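Local coordinates for protein putative NADH Oxidase (Clostridium acetobutylicum, PDB 3E10) that binds flavin mononucleotide as a nitroreductase-family flavoprotein and probably acts as an FMN-dependent oxidoreductase, perhaps an NADH oxidase, at residues I11-V19 / N65-A73; K23-A34 / A96-L107. One frame throughout, in Å; residues are numbered along the deposited sequence.

Overall arrangement
Interaction 1 lies partly at the surface, where the loop 11-19 runs past the turn that leads into strand 72-79; interaction 2 is the buried packing of helices 21-32 and 89-106. Their centres are about 16 Å apart, yet they touch: Leu-72 of interaction 1 packs on Ile-24 and Leu-27 of helix 21-32, and Val-19 also meets Ile-24. Loop 11-19 leads into that helix, while strand 72-79 precedes helix 89-106, so both contacts bring the same two parts of the chain together. Interaction 1 combines a threonine hydroxyl, water bridges and the packing of Tyr-14 and Pro-71, and reaches FMN through Arg-12. Alanines, leucines, Ile-100 and the Glu-103 chain, with two direct hydrogen bonds, make the second.

Interaction 1: I11-V19 / N65-A73. With FMN (flavin mononucleotide), chain L.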
loop_
_atom_site.group_PDB
_atom_site.type_symbol
_atom_site.label_atom_id
_atom_site.label_comp_id
_atom_site.label_asym_id
_atom_site.label_seq_id
_atom_site.Cartn_x
_atom_site.Cartn_y
_atom_site.Cartn_z
ATOM N N ILE B 11 2.609 12.746 9.635
ATOM C CA ILE B 11 2.450 13.673 10.734
ATOM C C ILE B 11 2.898 12.978 12.002
ATOM O O ILE B 11 2.422 11.882 12.312
ATOM C CB ILE B 11 0.987 14.208 10.803
ATOM C CG1 ILE B 11 0.734 15.116 9.554
ATOM C CG2 ILE B 11 0.754 14.957 12.146
ATOM C CD1 ILE B 11 -0.661 15.712 9.442
ATOM N N ARG B 12 3.867 13.603 12.690
ATOM C CA ARG B 12 4.653 12.975 13.751
ATOM C C ARG B 12 4.515 13.609 15.118
ATOM O O ARG B 12 5.188 13.195 16.055
ATOM C CB ARG B 12 6.119 12.949 13.344
ATOM C CG ARG B 12 6.362 12.128 12.072
ATOM C CD ARG B 12 7.851 12.077 11.732
ATOM N NE ARG B 12 8.145 11.161 10.645
ATOM C CZ ARG B 12 8.226 11.494 9.361
ATOM N NH1 ARG B 12 8.066 12.748 8.950
ATOM N NH2 ARG B 12 8.490 10.554 8.459
ATOM N N ASN B 13 3.558 14.540 15.242
ATOM C CA ASN B 13 3.362 15.281 16.475
ATOM C C ASN B 13 1.871 15.581 16.561
ATOM O O ASN B 13 1.292 16.005 15.579
ATOM C CB ASN B 13 4.211 16.548 16.396
ATOM C CG ASN B 13 4.266 17.310 17.690
ATOM O OD1 ASN B 13 4.170 16.735 18.774
ATOM N ND2 ASN B 13 4.443 18.622 17.582
ATOM N N TYR B 14 1.277 15.356 17.731
ATOM C CA TYR B 14 -0.167 15.382 17.894
ATOM C C TYR B 14 -0.605 16.172 19.103
ATOM O O TYR B 14 0.114 16.297 20.119
ATOM C CB TYR B 14 -0.744 13.955 18.042
ATOM C CG TYR B 14 -0.127 13.001 17.050
ATOM C CD1 TYR B 14 -0.553 12.990 15.735
ATOM C CD2 TYR B 14 0.897 12.149 17.421
ATOM C CE1 TYR B 14 0.049 12.164 14.791
ATOM C CE2 TYR B 14 1.509 11.340 16.506
ATOM C CZ TYR B 14 1.086 11.325 15.201
ATOM O OH TYR B 14 1.734 10.454 14.331
ATOM N N LYS B 15 -1.818 16.674 18.981
ATOM C CA LYS B 15 -2.581 17.227 20.100
ATOM C C LYS B 15 -2.923 16.139 21.115
ATOM O O LYS B 15 -2.844 14.955 20.819
ATOM C CB LYS B 15 -3.875 17.864 19.577
ATOM C CG LYS B 15 -3.624 18.981 18.571
ATOM C CD LYS B 15 -4.863 19.710 18.161
ATOM C CE LYS B 15 -4.501 21.048 17.488
ATOM N NZ LYS B 15 -5.622 21.623 16.698
ATOM N N GLY B 16 -3.360 16.546 22.302
ATOM C CA GLY B 16 -3.773 15.561 23.305
ATOM C C GLY B 16 -5.151 14.954 23.063
ATOM O O GLY B 16 -5.469 13.921 23.623
ATOM N N LYS B 17 -5.961 15.612 22.234
ATOM C CA LYS B 17 -7.324 15.208 21.960
ATOM C C LYS B 17 -7.398 13.738 21.552
ATOM O O LYS B 17 -6.671 13.305 20.664
ATOM C CB LYS B 17 -7.886 16.086 20.829
ATOM C CG LYS B 17 -9.306 15.751 20.378
ATOM C CD LYS B 17 -9.856 16.769 19.377
ATOM C CE LYS B 17 -11.337 16.488 19.062
ATOM N NZ LYS B 17 -12.243 16.485 20.272
ATOM N N LYS B 18 -8.298 12.994 22.164
ATOM C CA LYS B 18 -8.506 11.608 21.795
ATOM C C LYS B 18 -9.136 11.487 20.409
ATOM O O LYS B 18 -9.903 12.341 19.973
ATOM C CB LYS B 18 -9.382 10.883 22.843
ATOM C CG LYS B 18 -8.858 11.025 24.263
ATOM C CD LYS B 18 -7.399 10.610 24.383
ATOM C CE LYS B 18 -6.929 10.546 25.838
ATOM N NZ LYS B 18 -5.475 10.171 25.924
ATOM N N VAL B 19 -8.813 10.399 19.718
ATOM C CA VAL B 19 -9.437 10.109 18.438
ATOM C C VAL B 19 -10.778 9.456 18.749
ATOM O O VAL B 19 -10.845 8.466 19.484
ATOM C CB VAL B 19 -8.573 9.176 17.578
ATOM C CG1 VAL B 19 -9.269 8.864 16.286
ATOM C CG2 VAL B 19 -7.171 9.825 17.288
ATOM N N ASN B 65 9.336 8.061 17.683
ATOM C CA ASN B 65 9.095 9.076 18.692
ATOM C C ASN B 65 7.744 9.758 18.578
ATOM O O ASN B 65 7.264 10.374 19.542
ATOM C CB ASN B 65 10.242 10.089 18.728
ATOM C CG ASN B 65 11.498 9.508 19.343
ATOM O OD1 ASN B 65 11.433 8.588 20.176
ATOM N ND2 ASN B 65 12.650 10.036 18.948
ATOM N N SER B 66 7.094 9.642 17.420
ATOM C CA SER B 66 5.727 10.151 17.279
ATOM C C SER B 66 4.775 9.566 18.317
ATOM O O SER B 66 3.772 10.189 18.676
ATOM C CB SER B 66 5.195 9.886 15.878
ATOM O OG SER B 66 5.197 8.509 15.580
ATOM N N LEU B 67 5.067 8.363 18.781
ATOM C CA LEU B 67 4.182 7.705 19.722
ATOM C C LEU B 67 4.175 8.423 21.069
ATOM O O LEU B 67 3.244 8.263 21.855
ATOM C CB LEU B 67 4.583 6.243 19.901
ATOM C CG LEU B 67 4.247 5.351 18.696
ATOM C CD1 LEU B 67 5.022 4.042 18.756
ATOM C CD2 LEU B 67 2.725 5.128 18.671
ATOM N N LYS B 68 5.185 9.228 21.343
ATOM C CA LYS B 68 5.237 9.907 22.635
ATOM C C LYS B 68 4.142 10.947 22.830
ATOM O O LYS B 68 3.819 11.299 23.968
ATOM C CB LYS B 68 6.608 10.538 22.864
ATOM C CG LYS B 68 7.729 9.496 22.908
ATOM C CD LYS B 68 9.054 10.125 23.233
ATOM C CE LYS B 68 10.164 9.095 23.283
ATOM N NZ LYS B 68 9.853 7.935 24.180
ATOM N N THR B 69 3.576 11.439 21.734
ATOM C CA THR B 69 2.414 12.347 21.816
ATOM C C THR B 69 1.124 11.778 21.252
ATOM O O THR B 69 0.059 12.395 21.378
ATOM C CB THR B 69 2.696 13.719 21.186
ATOM O OG1 THR B 69 2.925 13.556 19.783
ATOM C CG2 THR B 69 3.926 14.440 21.847
ATOM N N ALA B 70 1.177 10.598 20.642
ATOM C CA ALA B 70 0.015 10.057 19.959
ATOM C C ALA B 70 -1.045 9.589 20.943
ATOM O O ALA B 70 -0.722 8.859 21.882
ATOM C CB ALA B 70 0.433 8.859 19.066
ATOM N N PRO B 71 -2.303 10.002 20.752
ATOM C CA PRO B 71 -3.377 9.424 21.539
ATOM C C PRO B 71 -3.907 8.078 21.056
ATOM O O PRO B 71 -4.757 7.477 21.728
ATOM C CB PRO B 71 -4.501 10.446 21.362
ATOM C CG PRO B 71 -4.285 10.951 19.948
ATOM C CD PRO B 71 -2.803 11.094 19.894
ATOM N N LEU B 72 -3.424 7.631 19.894
ATOM C CA LEU B 72 -3.857 6.373 19.324
ATOM C C LEU B 72 -2.672 5.735 18.622
ATOM O O LEU B 72 -1.913 6.420 17.933
ATOM C CB LEU B 72 -4.951 6.602 18.268
ATOM C CG LEU B 72 -5.508 5.395 17.507
ATOM C CD1 LEU B 72 -6.200 4.424 18.438
ATOM C CD2 LEU B 72 -6.476 5.872 16.425
ATOM N N ALA B 73 -2.525 4.438 18.818
ATOM C CA ALA B 73 -1.590 3.643 18.004
ATOM C C ALA B 73 -2.300 2.410 17.488
ATOM O O ALA B 73 -3.118 1.810 18.209
ATOM C CB ALA B 73 -0.357 3.216 18.834
HETATM N N1 FMN L . 8.532 7.608 9.313
HETATM C C2 FMN L . 9.044 7.657 10.577
HETATM O O2 FMN L . 9.072 8.733 11.191
HETATM N N3 FMN L . 9.497 6.505 11.163
HETATM C C4 FMN L . 9.556 5.296 10.505
HETATM O O4 FMN L . 9.977 4.267 11.085
HETATM C C4A FMN L . 9.018 5.241 9.218
HETATM N N5 FMN L . 8.989 4.045 8.554
HETATM C C5A FMN L . 8.395 3.995 7.294
HETATM C C6 FMN L . 8.364 2.771 6.633
HETATM C C7 FMN L . 7.786 2.653 5.364
HETATM C C7M FMN L . 7.687 1.330 4.702
HETATM C C8 FMN L . 7.211 3.793 4.781
HETATM C C8M FMN L . 6.368 3.661 3.509
HETATM C C9 FMN L . 7.252 5.015 5.461
HETATM C C9A FMN L . 7.853 5.140 6.702
HETATM N N10 FMN L . 7.928 6.359 7.383
HETATM C C10 FMN L . 8.476 6.408 8.657
HETATM C "C1'" FMN L . 7.330 7.562 6.782
HETATM C "C2'" FMN L . 8.263 8.128 5.700
HETATM O "O2'" FMN L . 9.420 8.752 6.252
HETATM C "C3'" FMN L . 7.498 9.159 4.864
HETATM O "O3'" FMN L . 6.477 8.477 4.157
HETATM C "C4'" FMN L . 8.379 9.957 3.883
HETATM O "O4'" FMN L . 9.279 10.811 4.584
HETATM C "C5'" FMN L . 7.588 10.807 2.892
HETATM O "O5'" FMN L . 6.785 11.788 3.559
HETATM P P FMN L . 5.194 11.746 3.422
HETATM O O1P FMN L . 4.848 11.710 1.955
HETATM O O2P FMN L . 4.688 10.510 4.092
HETATM O O3P FMN L . 4.737 13.028 4.081
HETATM O O HOH W 1 5.572 13.049 19.477
HETATM O O HOH W 2 -5.115 7.993 24.366
HETATM O O HOH W 3 -7.447 8.197 21.037
#
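Thr-69 OG1 takes the backbone N-H of Tyr-14 at 3.2 Å (147°) and is also hydrogen-bonded to a water 2.7 Å away, which lies within bonding reach of Asn-65 O and, weakly, Arg-12 O, more acceptors than it can serve at once. In this nitroreductase-family FMN fold, the loop 11-19 is thereby laid against the turn that enters strand 72-79. Thr-69 holds OG1 between its own N and carbonyl carbon (chi1 64°), which aims the hydroxyl at the loop backbone. The Tyr-14 ring packs beside this turn: CD2 rests 3.7 Å from Ala-70 CB, and Ser-66 O sits at the ring edge, in plane with it. Ser-143 of strand 136-145 hydrogen-bonds to both the Tyr-14 and Ser-66 hydroxyls. Farther along, Pro-71 CG touches Val-19 CG2 and Lys-17 O, while Pro-71 O accepts hydrogen bonds from two waters, one held by Lys-18 NZ and the other by Val-19 N. Val-19 CG2 also meets Leu-72 CB. At the other end Arg-12 extends from CG to NE and turns its guanidinium edge to the flavin, NE donating to FMN O2 at 2.7 Å and NH2 to FMN N1 at 3.1 Å, the latter nearly straight at 169°.

Interaction 2: K23-A34 / A96-L107; sequences KIEKLLRAAMQA and AAENILLEAAYL
Leu-27 pushes CD2 against the backbone of Ala-104, 3.5 Å from Ala-104 N and 3.9 Å from Ala-104 CB, in an antiparallel but clearly splayed helix pair of the nitroreductase-family fold. The axes of 23-32 and 96-106 come within 7.5 Å at 143°, a close approach consistent with the alanines on 23-34: Ala-30 CB lies on Glu-103 CB, and Ala-31 CB on Ile-100 CG1, 3.5 Å away. Ile-100 turns CG1 anti to its carbonyl carbon (chi1 -63°), which brings that branch up to Ala-31 CB and Leu-27 O. Ala-34 CB closes on Ala-96 beyond. Glu-103 leaves its helix with CG anti to the backbone N (chi1 -176°) and then bends at chi2, so that the chain passes Ala-30 CB and the carboxylate comes alongside Lys-26. Its OE2 accepts a hydrogen bond from a water at 2.6 Å; a second water, bonded to Lys-26 O, reaches OE2 only weakly. The Lys-23 chain, extended beyond CG, slides past Leu-107 in the opposite direction, and its NZ bonds Leu-107 O at 2.8 Å and Tyr-146 OH besides. Gln-33, at the dimer interface, gives NE2 to Ile-155 O of the second subunit. Beside it, Asn-99 ND2 donates 3.0 Å to Ala-30 O from above the carbonyl plane, and Gln-33 N reaches the same oxygen from the opposite face.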
loop_
_atom_site.group_PDB
_atom_site.type_symbol
_atom_site.label_atom_id
_atom_site.label_comp_id
_atom_site.label_asym_id
_atom_site.label_seq_id
_atom_site.Cartn_x
_atom_site.Cartn_y
_atom_site.Cartn_z
ATOM N N LYS B 23 -14.104 7.306 14.516
ATOM C CA LYS B 23 -12.985 7.457 13.596
ATOM C C LYS B 23 -12.039 6.266 13.692
ATOM O O LYS B 23 -11.539 5.795 12.675
ATOM C CB LYS B 23 -12.234 8.768 13.869
ATOM C CG LYS B 23 -13.036 9.993 13.422
ATOM C CD LYS B 23 -12.242 11.289 13.418
ATOM C CE LYS B 23 -13.104 12.470 12.975
ATOM N NZ LYS B 23 -12.315 13.731 12.820
ATOM N N ILE B 24 -11.834 5.767 14.912
ATOM C CA ILE B 24 -11.015 4.566 15.076
ATOM C C ILE B 24 -11.609 3.439 14.233
ATOM O O ILE B 24 -10.887 2.753 13.516
ATOM C CB ILE B 24 -10.875 4.119 16.538
ATOM C CG1 ILE B 24 -10.267 5.250 17.371
ATOM C CG2 ILE B 24 -10.009 2.852 16.629
ATOM C CD1 ILE B 24 -10.106 4.943 18.859
ATOM N N GLU B 25 -12.917 3.238 14.345
ATOM C CA GLU B 25 -13.562 2.172 13.587
ATOM C C GLU B 25 -13.389 2.356 12.079
ATOM O O GLU B 25 -13.146 1.395 11.340
ATOM C CB GLU B 25 -15.052 2.070 13.931
ATOM C CG GLU B 25 -15.716 0.878 13.241
ATOM C CD GLU B 25 -17.123 0.613 13.685
ATOM O OE1 GLU B 25 -17.351 0.449 14.901
ATOM O OE2 GLU B 25 -17.982 0.563 12.794
ATOM N N LYS B 26 -13.565 3.579 11.605
ATOM C CA LYS B 26 -13.385 3.877 10.194
ATOM C C LYS B 26 -11.965 3.571 9.706
ATOM O O LYS B 26 -11.787 3.101 8.588
ATOM C CB LYS B 26 -13.761 5.332 9.910
ATOM C CG LYS B 26 -15.263 5.565 10.048
ATOM C CD LYS B 26 -15.629 6.999 10.267
ATOM C CE LYS B 26 -17.131 7.155 10.177
ATOM N NZ LYS B 26 -17.597 6.916 8.772
ATOM N N LEU B 27 -10.958 3.868 10.527
ATOM C CA LEU B 27 -9.579 3.525 10.132
ATOM C C LEU B 27 -9.412 2.017 9.920
ATOM O O LEU B 27 -8.746 1.575 8.975
ATOM C CB LEU B 27 -8.593 4.015 11.182
ATOM C CG LEU B 27 -8.466 5.535 11.368
ATOM C CD1 LEU B 27 -7.594 5.865 12.602
ATOM C CD2 LEU B 27 -7.993 6.238 10.117
ATOM N N LEU B 28 -9.999 1.231 10.817
ATOM C CA LEU B 28 -9.889 -0.209 10.764
ATOM C C LEU B 28 -10.701 -0.787 9.615
ATOM O O LEU B 28 -10.264 -1.733 8.966
ATOM C CB LEU B 28 -10.315 -0.819 12.103
ATOM C CG LEU B 28 -9.329 -0.494 13.227
ATOM C CD1 LEU B 28 -10.016 -0.748 14.601
ATOM C CD2 LEU B 28 -8.035 -1.238 13.067
ATOM N N ARG B 29 -11.878 -0.204 9.360
ATOM C CA ARG B 29 -12.640 -0.573 8.197
ATOM C C ARG B 29 -11.846 -0.312 6.915
ATOM O O ARG B 29 -11.850 -1.137 5.994
ATOM C CB ARG B 29 -13.992 0.177 8.172
ATOM C CG ARG B 29 -14.989 -0.385 9.169
ATOM C CD ARG B 29 -16.326 0.374 9.097
ATOM N NE ARG B 29 -17.282 -0.136 10.093
ATOM C CZ ARG B 29 -18.009 -1.239 9.955
ATOM N NH1 ARG B 29 -17.948 -1.982 8.832
ATOM N NH2 ARG B 29 -18.823 -1.604 10.930
ATOM N N ALA B 30 -11.183 0.835 6.840
ATOM C CA ALA B 30 -10.405 1.179 5.637
ATOM C C ALA B 30 -9.287 0.156 5.425
ATOM O O ALA B 30 -9.086 -0.324 4.298
ATOM C CB ALA B 30 -9.830 2.597 5.715
ATOM N N ALA B 31 -8.583 -0.205 6.492
ATOM C CA ALA B 31 -7.523 -1.207 6.418
ATOM C C ALA B 31 -8.027 -2.512 5.809
ATOM O O ALA B 31 -7.399 -3.110 4.925
ATOM C CB ALA B 31 -6.974 -1.478 7.815
HETATM N N MSE B 32 -9.199 -2.940 6.270
HETATM C CA MSE B 32 -9.729 -4.252 5.900
HETATM C C MSE B 32 -10.355 -4.299 4.509
HETATM O O MSE B 32 -10.718 -5.378 4.048
HETATM C CB MSE B 32 -10.656 -4.823 6.957
HETATM C CG MSE B 32 -9.900 -5.027 8.248
HETATM SE SE MSE B 32 -10.833 -6.092 9.575
HETATM C CE MSE B 32 -10.834 -4.822 11.060
ATOM N N GLN B 33 -10.480 -3.142 3.849
ATOM C CA GLN B 33 -10.859 -3.077 2.443
ATOM C C GLN B 33 -9.685 -3.180 1.482
ATOM O O GLN B 33 -9.878 -3.135 0.268
ATOM C CB GLN B 33 -11.625 -1.781 2.158
ATOM C CG GLN B 33 -12.961 -1.683 2.818
ATOM C CD GLN B 33 -13.907 -2.805 2.490
ATOM O OE1 GLN B 33 -14.379 -3.516 3.393
ATOM N NE2 GLN B 33 -14.179 -3.002 1.199
ATOM N N ALA B 34 -8.471 -3.349 1.984
ATOM C CA ALA B 34 -7.312 -3.459 1.110
ATOM C C ALA B 34 -7.349 -4.705 0.244
ATOM O O ALA B 34 -7.929 -5.741 0.623
ATOM C CB ALA B 34 -6.031 -3.417 1.932
ATOM N N ALA B 96 -2.951 -2.276 3.231
ATOM C CA ALA B 96 -3.788 -1.950 4.384
ATOM C C ALA B 96 -3.300 -0.691 5.110
ATOM O O ALA B 96 -4.086 0.182 5.483
ATOM C CB ALA B 96 -3.872 -3.148 5.340
ATOM N N ALA B 97 -1.983 -0.603 5.310
ATOM C CA ALA B 97 -1.403 0.570 5.974
ATOM C C ALA B 97 -1.699 1.849 5.204
ATOM O O ALA B 97 -2.094 2.861 5.782
ATOM C CB ALA B 97 0.132 0.384 6.120
ATOM N N GLU B 98 -1.535 1.781 3.883
ATOM C CA GLU B 98 -1.774 2.945 3.049
ATOM C C GLU B 98 -3.244 3.329 3.137
ATOM O O GLU B 98 -3.557 4.514 3.186
ATOM C CB GLU B 98 -1.323 2.698 1.598
ATOM C CG GLU B 98 -1.527 3.904 0.638
ATOM C CD GLU B 98 -0.742 5.166 1.010
ATOM O OE1 GLU B 98 -0.031 5.181 2.032
ATOM O OE2 GLU B 98 -0.870 6.183 0.266
ATOM N N ASN B 99 -4.143 2.339 3.156
ATOM C CA ASN B 99 -5.550 2.685 3.336
ATOM C C ASN B 99 -5.801 3.422 4.661
ATOM O O ASN B 99 -6.611 4.356 4.736
ATOM C CB ASN B 99 -6.451 1.467 3.257
ATOM C CG ASN B 99 -6.770 1.050 1.834
ATOM O OD1 ASN B 99 -6.194 1.554 0.851
ATOM N ND2 ASN B 99 -7.711 0.105 1.717
ATOM N N ILE B 100 -5.181 2.937 5.731
ATOM C CA ILE B 100 -5.307 3.651 7.029
ATOM C C ILE B 100 -4.838 5.091 6.925
ATOM O O ILE B 100 -5.489 6.014 7.425
ATOM C CB ILE B 100 -4.577 2.892 8.175
ATOM C CG1 ILE B 100 -5.216 1.507 8.415
ATOM C CG2 ILE B 100 -4.527 3.721 9.429
ATOM C CD1 ILE B 100 -4.402 0.628 9.352
ATOM N N LEU B 101 -3.654 5.278 6.323
ATOM C CA LEU B 101 -3.111 6.618 6.246
ATOM C C LEU B 101 -4.043 7.521 5.451
ATOM O O LEU B 101 -4.214 8.693 5.800
ATOM C CB LEU B 101 -1.736 6.592 5.598
ATOM C CG LEU B 101 -0.634 5.817 6.315
ATOM C CD1 LEU B 101 0.633 5.889 5.472
ATOM C CD2 LEU B 101 -0.391 6.307 7.780
ATOM N N LEU B 102 -4.565 7.029 4.332
ATOM C CA LEU B 102 -5.467 7.850 3.533
ATOM C C LEU B 102 -6.772 8.161 4.256
ATOM O O LEU B 102 -7.256 9.292 4.213
ATOM C CB LEU B 102 -5.721 7.187 2.187
ATOM C CG LEU B 102 -4.505 7.087 1.260
ATOM C CD1 LEU B 102 -4.828 6.157 0.099
ATOM C CD2 LEU B 102 -4.028 8.474 0.764
ATOM N N GLU B 103 -7.335 7.156 4.915
ATOM C CA GLU B 103 -8.551 7.364 5.688
ATOM C C GLU B 103 -8.294 8.369 6.818
ATOM O O GLU B 103 -9.135 9.224 7.104
ATOM C CB GLU B 103 -9.097 6.063 6.222
ATOM C CG GLU B 103 -10.431 6.158 6.985
ATOM C CD GLU B 103 -11.647 6.447 6.115
ATOM O OE1 GLU B 103 -11.557 6.371 4.872
ATOM O OE2 GLU B 103 -12.714 6.703 6.711
ATOM N N ALA B 104 -7.115 8.282 7.449
ATOM C CA ALA B 104 -6.788 9.256 8.490
ATOM C C ALA B 104 -6.857 10.673 7.953
ATOM O O ALA B 104 -7.505 11.550 8.563
ATOM C CB ALA B 104 -5.419 8.949 9.102
ATOM N N ALA B 105 -6.206 10.914 6.812
ATOM C CA ALA B 105 -6.217 12.245 6.198
ATOM C C ALA B 105 -7.659 12.668 5.877
ATOM O O ALA B 105 -8.047 13.837 6.120
ATOM C CB ALA B 105 -5.314 12.286 4.983
ATOM N N TYR B 106 -8.460 11.731 5.355
ATOM C CA TYR B 106 -9.877 11.996 5.059
ATOM C C TYR B 106 -10.649 12.485 6.294
ATOM O O TYR B 106 -11.511 13.370 6.186
ATOM C CB TYR B 106 -10.494 10.753 4.435
ATOM C CG TYR B 106 -11.984 10.842 4.251
ATOM C CD1 TYR B 106 -12.523 11.625 3.259
ATOM C CD2 TYR B 106 -12.841 10.154 5.093
ATOM C CE1 TYR B 106 -13.926 11.722 3.110
ATOM C CE2 TYR B 106 -14.194 10.220 4.944
ATOM C CZ TYR B 106 -14.729 10.992 3.966
ATOM O OH TYR B 106 -16.114 11.056 3.873
ATOM N N LEU B 107 -10.324 11.918 7.458
ATOM C CA LEU B 107 -10.949 12.241 8.731
ATOM C C LEU B 107 -10.281 13.392 9.483
ATOM O O LEU B 107 -10.545 13.594 10.648
ATOM C CB LEU B 107 -10.965 10.962 9.593
ATOM C CG LEU B 107 -11.736 9.776 9.021
ATOM C CD1 LEU B 107 -11.517 8.511 9.883
ATOM C CD2 LEU B 107 -13.246 10.089 8.858
HETATM O O HOH W 4 -15.151 7.442 6.445
HETATM O O HOH W 5 -13.772 3.590 6.620
HETATM O O HOH W 6 -9.559 -0.563 -0.700
#